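Long-range contact in N-acetylglucosamine-specific lectin (Saxidomus purpuratus, PDB 6M5M), which binds N-acetylglucosamine beside a calcium ion, probably acting as a calcium-dependent C-type lectin: residues 115-120 / 137-142. Residues are numbered along the deposited sequence; the frame is centred on the assembly and turned at random.
Sequences PNRPDA and WNDHQD. With CA (calcium ion), chain E; NAG (2-acetamido-2-deoxy-beta-D-glucopyranose), chain D.
Asp-139, Arg-117 and Ala-120 bury the most surface here, where the long loop of a C-type lectin domain meets the strand beside its sugar site. Asp-139 binds the calcium ion twice, through its main-chain O at 2.3 Å and through OD2. Its chi1 of 62° sets the carboxylate between its own N and carbonyl carbon, turned to the loop. Asp-119 OD1 and Gln-141 OE1 complete the protein ligands, and three waters fill the remaining positions. The two aspartate carboxylates stand nearly perpendicular (82°), the metal drawing their oxygens to 2.9 Å (Asp-119 OD1 to Asp-139 OD2). The methyl of Ala-120 rests 3.9 Å from Gln-141 CD, whose NE2 bonds Asp-139 OD2 and Asp-121 O. Arg-117 NE donates to Asn-138 OD1 at 2.7 Å, in the carbonyl plane, while Asp-119 OD2 lies over a guanidinium face. Arg-117 NH2 donates to N-acetylglucosamine O6 at 2.9 Å, and Asn-138 ND2 and His-140 ND1 bond sugar O3. The sugar meets the calcium through metal-bound waters, one joining O4 to Asp-119 OD2 and Asn-138 OD1. The cis peptide before Pro-118 lies in the loop between strands 99-102 and 124-130; edge strand 136-140 pairs with 124-130, and Tyr-100 of strand 99-102 touches Pro-118, Asp-139 and Gln-141.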
ATOM      1  N   PRO A 115     -19.381  -3.840  17.620  1.00 48.58           N
ATOM      2  CA  PRO A 115     -19.775  -4.499  18.867  1.00 49.80           C
ATOM      3  C   PRO A 115     -20.853  -5.566  18.619  1.00 52.24           C
ATOM      4  O   PRO A 115     -21.853  -5.226  18.020  1.00 46.54           O
ATOM      5  CB  PRO A 115     -20.269  -3.346  19.743  1.00 52.69           C
ATOM      6  CG  PRO A 115     -19.477  -2.136  19.238  1.00 50.66           C
ATOM      7  CD  PRO A 115     -19.395  -2.370  17.739  1.00 52.27           C
ATOM      8  N   ASN A 116     -20.527  -6.817  18.983  1.00 45.80           N
ATOM      9  CA  ASN A 116     -21.396  -8.028  19.035  1.00 55.56           C
ATOM     10  C   ASN A 116     -21.635  -8.579  17.632  1.00 46.90           C
ATOM     11  O   ASN A 116     -22.743  -9.082  17.358  1.00 53.22           O
ATOM     12  CB  ASN A 116     -22.699  -7.776  19.786  1.00 57.71           C
ATOM     13  CG  ASN A 116     -22.432  -7.515  21.246  1.00 65.34           C
ATOM     14  OD1 ASN A 116     -22.620  -6.398  21.722  1.00 67.26           O
ATOM     15  ND2 ASN A 116     -21.939  -8.529  21.935  1.00 54.96           N
ATOM     16  N   ARG A 117     -20.619  -8.504  16.789  1.00 49.99           N
ATOM     17  CA  ARG A 117     -20.731  -9.007  15.403  1.00 51.55           C
ATOM     18  C   ARG A 117     -19.584  -9.980  15.142  1.00 51.37           C
ATOM     19  O   ARG A 117     -18.493  -9.704  15.606  1.00 50.72           O
ATOM     20  CB  ARG A 117     -20.757  -7.837  14.422  1.00 49.36           C
ATOM     21  CG  ARG A 117     -21.957  -6.927  14.613  1.00 49.09           C
ATOM     22  CD  ARG A 117     -23.265  -7.629  14.325  1.00 49.06           C
ATOM     23  NE  ARG A 117     -24.404  -6.742  14.344  1.00 48.46           N
ATOM     24  CZ  ARG A 117     -25.116  -6.490  15.417  1.00 48.73           C
ATOM     25  NH1 ARG A 117     -24.799  -7.064  16.554  1.00 49.94           N
ATOM     26  NH2 ARG A 117     -26.136  -5.666  15.364  1.00 49.85           N
ATOM     27  N   PRO A 118     -19.788 -11.113  14.441  1.00 52.15           N
ATOM     28  CA  PRO A 118     -21.045 -11.440  13.776  1.00 47.71           C
ATOM     29  C   PRO A 118     -22.051 -12.046  14.759  1.00 55.60           C
ATOM     30  O   PRO A 118     -21.654 -12.762  15.622  1.00 53.69           O
ATOM     31  CB  PRO A 118     -20.595 -12.522  12.802  1.00 49.90           C
ATOM     32  CG  PRO A 118     -19.588 -13.268  13.598  1.00 52.65           C
ATOM     33  CD  PRO A 118     -18.811 -12.168  14.272  1.00 50.88           C
ATOM     34  N   ASP A 119     -23.327 -11.715  14.580  1.00 55.40           N
ATOM     35  CA  ASP A 119     -24.397 -12.145  15.527  1.00 52.10           C
ATOM     36  C   ASP A 119     -25.108 -13.404  15.016  1.00 53.67           C
ATOM     37  O   ASP A 119     -26.024 -13.876  15.711  1.00 52.83           O
ATOM     38  CB  ASP A 119     -25.386 -11.010  15.794  1.00 55.83           C
ATOM     39  CG  ASP A 119     -26.029 -10.431  14.544  1.00 49.67           C
ATOM     40  OD1 ASP A 119     -26.066 -11.124  13.524  1.00 45.62           O
ATOM     41  OD2 ASP A 119     -26.494  -9.295  14.618  1.00 48.13           O
ATOM     42  N   ALA A 120     -24.685 -13.948  13.871  1.00 47.87           N
ATOM     43  CA  ALA A 120     -25.266 -15.162  13.258  1.00 49.90           C
ATOM     44  C   ALA A 120     -24.398 -15.632  12.090  1.00 51.09           C
ATOM     45  O   ALA A 120     -23.681 -14.811  11.492  1.00 47.20           O
ATOM     46  CB  ALA A 120     -26.677 -14.888  12.792  1.00 49.60           C
ATOM     47  N   TRP A 137     -17.627  -3.639  10.617  1.00 44.40           N
ATOM     48  CA  TRP A 137     -18.173  -4.842   9.931  1.00 42.50           C
ATOM     49  C   TRP A 137     -19.435  -5.340  10.641  1.00 40.44           C
ATOM     50  O   TRP A 137     -19.468  -5.368  11.885  1.00 36.18           O
ATOM     51  CB  TRP A 137     -17.117  -5.943   9.871  1.00 42.49           C
ATOM     52  CG  TRP A 137     -15.817  -5.530   9.274  1.00 45.43           C
ATOM     53  CD1 TRP A 137     -15.573  -4.455   8.482  1.00 46.81           C
ATOM     54  CD2 TRP A 137     -14.568  -6.244   9.374  1.00 45.73           C
ATOM     55  NE1 TRP A 137     -14.250  -4.425   8.127  1.00 46.44           N
ATOM     56  CE2 TRP A 137     -13.609  -5.507   8.648  1.00 43.09           C
ATOM     57  CE3 TRP A 137     -14.164  -7.427  10.009  1.00 52.15           C
ATOM     58  CZ2 TRP A 137     -12.273  -5.891   8.548  1.00 46.40           C
ATOM     59  CZ3 TRP A 137     -12.844  -7.820   9.897  1.00 45.62           C
ATOM     60  CH2 TRP A 137     -11.917  -7.066   9.162  1.00 47.90           C
ATOM     61  N   ASN A 138     -20.451  -5.706   9.854  1.00 39.77           N
ATOM     62  CA  ASN A 138     -21.656  -6.434  10.315  1.00 41.04           C
ATOM     63  C   ASN A 138     -21.852  -7.617   9.366  1.00 38.34           C
ATOM     64  O   ASN A 138     -21.316  -7.594   8.269  1.00 36.25           O
ATOM     65  CB  ASN A 138     -22.850  -5.479  10.381  1.00 38.56           C
ATOM     66  CG  ASN A 138     -24.196  -6.151  10.518  1.00 40.28           C
ATOM     67  OD1 ASN A 138     -24.587  -6.536  11.623  1.00 40.20           O
ATOM     68  ND2 ASN A 138     -24.912  -6.280   9.407  1.00 40.00           N
ATOM     69  N   ASP A 139     -22.530  -8.647   9.858  1.00 39.64           N
ATOM     70  CA  ASP A 139     -23.014  -9.811   9.082  1.00 41.67           C
ATOM     71  C   ASP A 139     -24.509  -9.621   8.837  1.00 32.89           C
ATOM     72  O   ASP A 139     -25.235  -9.318   9.831  1.00 37.30           O
ATOM     73  CB  ASP A 139     -22.785 -11.120   9.849  1.00 44.43           C
ATOM     74  CG  ASP A 139     -23.547 -11.187  11.165  1.00 41.07           C
ATOM     75  OD1 ASP A 139     -23.163 -10.446  12.099  1.00 36.79           O
ATOM     76  OD2 ASP A 139     -24.552 -11.928  11.203  1.00 41.24           O
ATOM     77  N   HIS A 140     -24.915  -9.746   7.578  1.00 35.71           N
ATOM     78  CA  HIS A 140     -26.315  -9.712   7.079  1.00 34.90           C
ATOM     79  C   HIS A 140     -26.668 -11.111   6.561  1.00 41.28           C
ATOM     80  O   HIS A 140     -25.827 -11.665   5.854  1.00 38.88           O
ATOM     81  CB  HIS A 140     -26.471  -8.646   5.958  1.00 31.32           C
ATOM     82  CG  HIS A 140     -27.901  -8.284   5.732  1.00 31.81           C
ATOM     83  ND1 HIS A 140     -28.665  -7.711   6.770  1.00 29.49           N
ATOM     84  CD2 HIS A 140     -28.737  -8.441   4.689  1.00 29.13           C
ATOM     85  CE1 HIS A 140     -29.890  -7.544   6.344  1.00 27.88           C
ATOM     86  NE2 HIS A 140     -29.961  -7.929   5.067  1.00 34.23           N
ATOM     87  N   GLN A 141     -27.875 -11.625   6.808  1.00 41.09           N
ATOM     88  CA  GLN A 141     -28.230 -13.024   6.428  1.00 41.50           C
ATOM     89  C   GLN A 141     -29.034 -13.067   5.119  1.00 45.55           C
ATOM     90  O   GLN A 141     -29.463 -14.170   4.750  1.00 48.19           O
ATOM     91  CB  GLN A 141     -28.950 -13.710   7.587  1.00 42.80           C
ATOM     92  CG  GLN A 141     -28.004 -14.347   8.607  1.00 42.60           C
ATOM     93  CD  GLN A 141     -26.977 -13.386   9.161  1.00 40.17           C
ATOM     94  OE1 GLN A 141     -27.315 -12.320   9.669  1.00 44.94           O
ATOM     95  NE2 GLN A 141     -25.717 -13.777   9.135  1.00 39.33           N
ATOM     96  N   ASP A 142     -29.175 -11.947   4.403  1.00 39.58           N
ATOM     97  CA  ASP A 142     -29.731 -11.926   3.021  1.00 39.46           C
ATOM     98  C   ASP A 142     -28.632 -11.456   2.075  1.00 39.96           C
ATOM     99  O   ASP A 142     -28.388 -10.190   1.931  1.00 41.40           O
ATOM    100  CB  ASP A 142     -31.004 -11.089   2.857  1.00 39.14           C
ATOM    101  CG  ASP A 142     -31.583 -11.080   1.444  1.00 39.33           C
ATOM    102  OD1 ASP A 142     -30.990 -11.684   0.535  1.00 38.45           O
ATOM    103  OD2 ASP A 142     -32.636 -10.464   1.247  1.00 45.89           O
TER
HETATM  104 CA    CA E 203     -26.583 -10.629  11.159  1.00 44.41          CA
HETATM  105  C1  NAG D 202     -29.336  -3.723   9.905  1.00 42.11           C
HETATM  106  C2  NAG D 202     -28.278  -4.377   9.044  1.00 40.20           C
HETATM  107  C3  NAG D 202     -28.526  -5.734   9.722  1.00 36.11           C
HETATM  108  C4  NAG D 202     -28.245  -5.584  11.178  1.00 34.97           C
HETATM  109  C5  NAG D 202     -28.931  -4.381  11.840  1.00 37.89           C
HETATM  110  C6  NAG D 202     -28.456  -4.270  13.264  1.00 38.93           C
HETATM  111  C7  NAG D 202     -27.558  -4.439   6.740  1.00 34.90           C
HETATM  112  C8  NAG D 202     -28.016  -4.445   5.361  1.00 36.03           C
HETATM  113  N2  NAG D 202     -28.554  -4.317   7.644  1.00 37.23           N
HETATM  114  O1  NAG D 202     -30.403  -3.098   9.330  1.00 40.42           O
HETATM  115  O3  NAG D 202     -27.732  -6.793   9.231  1.00 34.90           O
HETATM  116  O4  NAG D 202     -28.644  -6.756  11.942  1.00 36.89           O
HETATM  117  O5  NAG D 202     -28.704  -3.193  11.034  1.00 40.27           O
HETATM  118  O6  NAG D 202     -27.106  -3.864  13.249  1.00 42.40           O
HETATM  119  O7  NAG D 202     -26.358  -4.528   7.008  1.00 34.48           O
HETATM  120  O   HOH W   1     -26.480  -8.387  12.072  1.00 39.55           O
HETATM  121  O   HOH W   2     -28.364  -9.555   9.874  1.00 40.96           O
HETATM  122  O   HOH W   3     -28.199 -11.719  12.230  1.00 44.76           O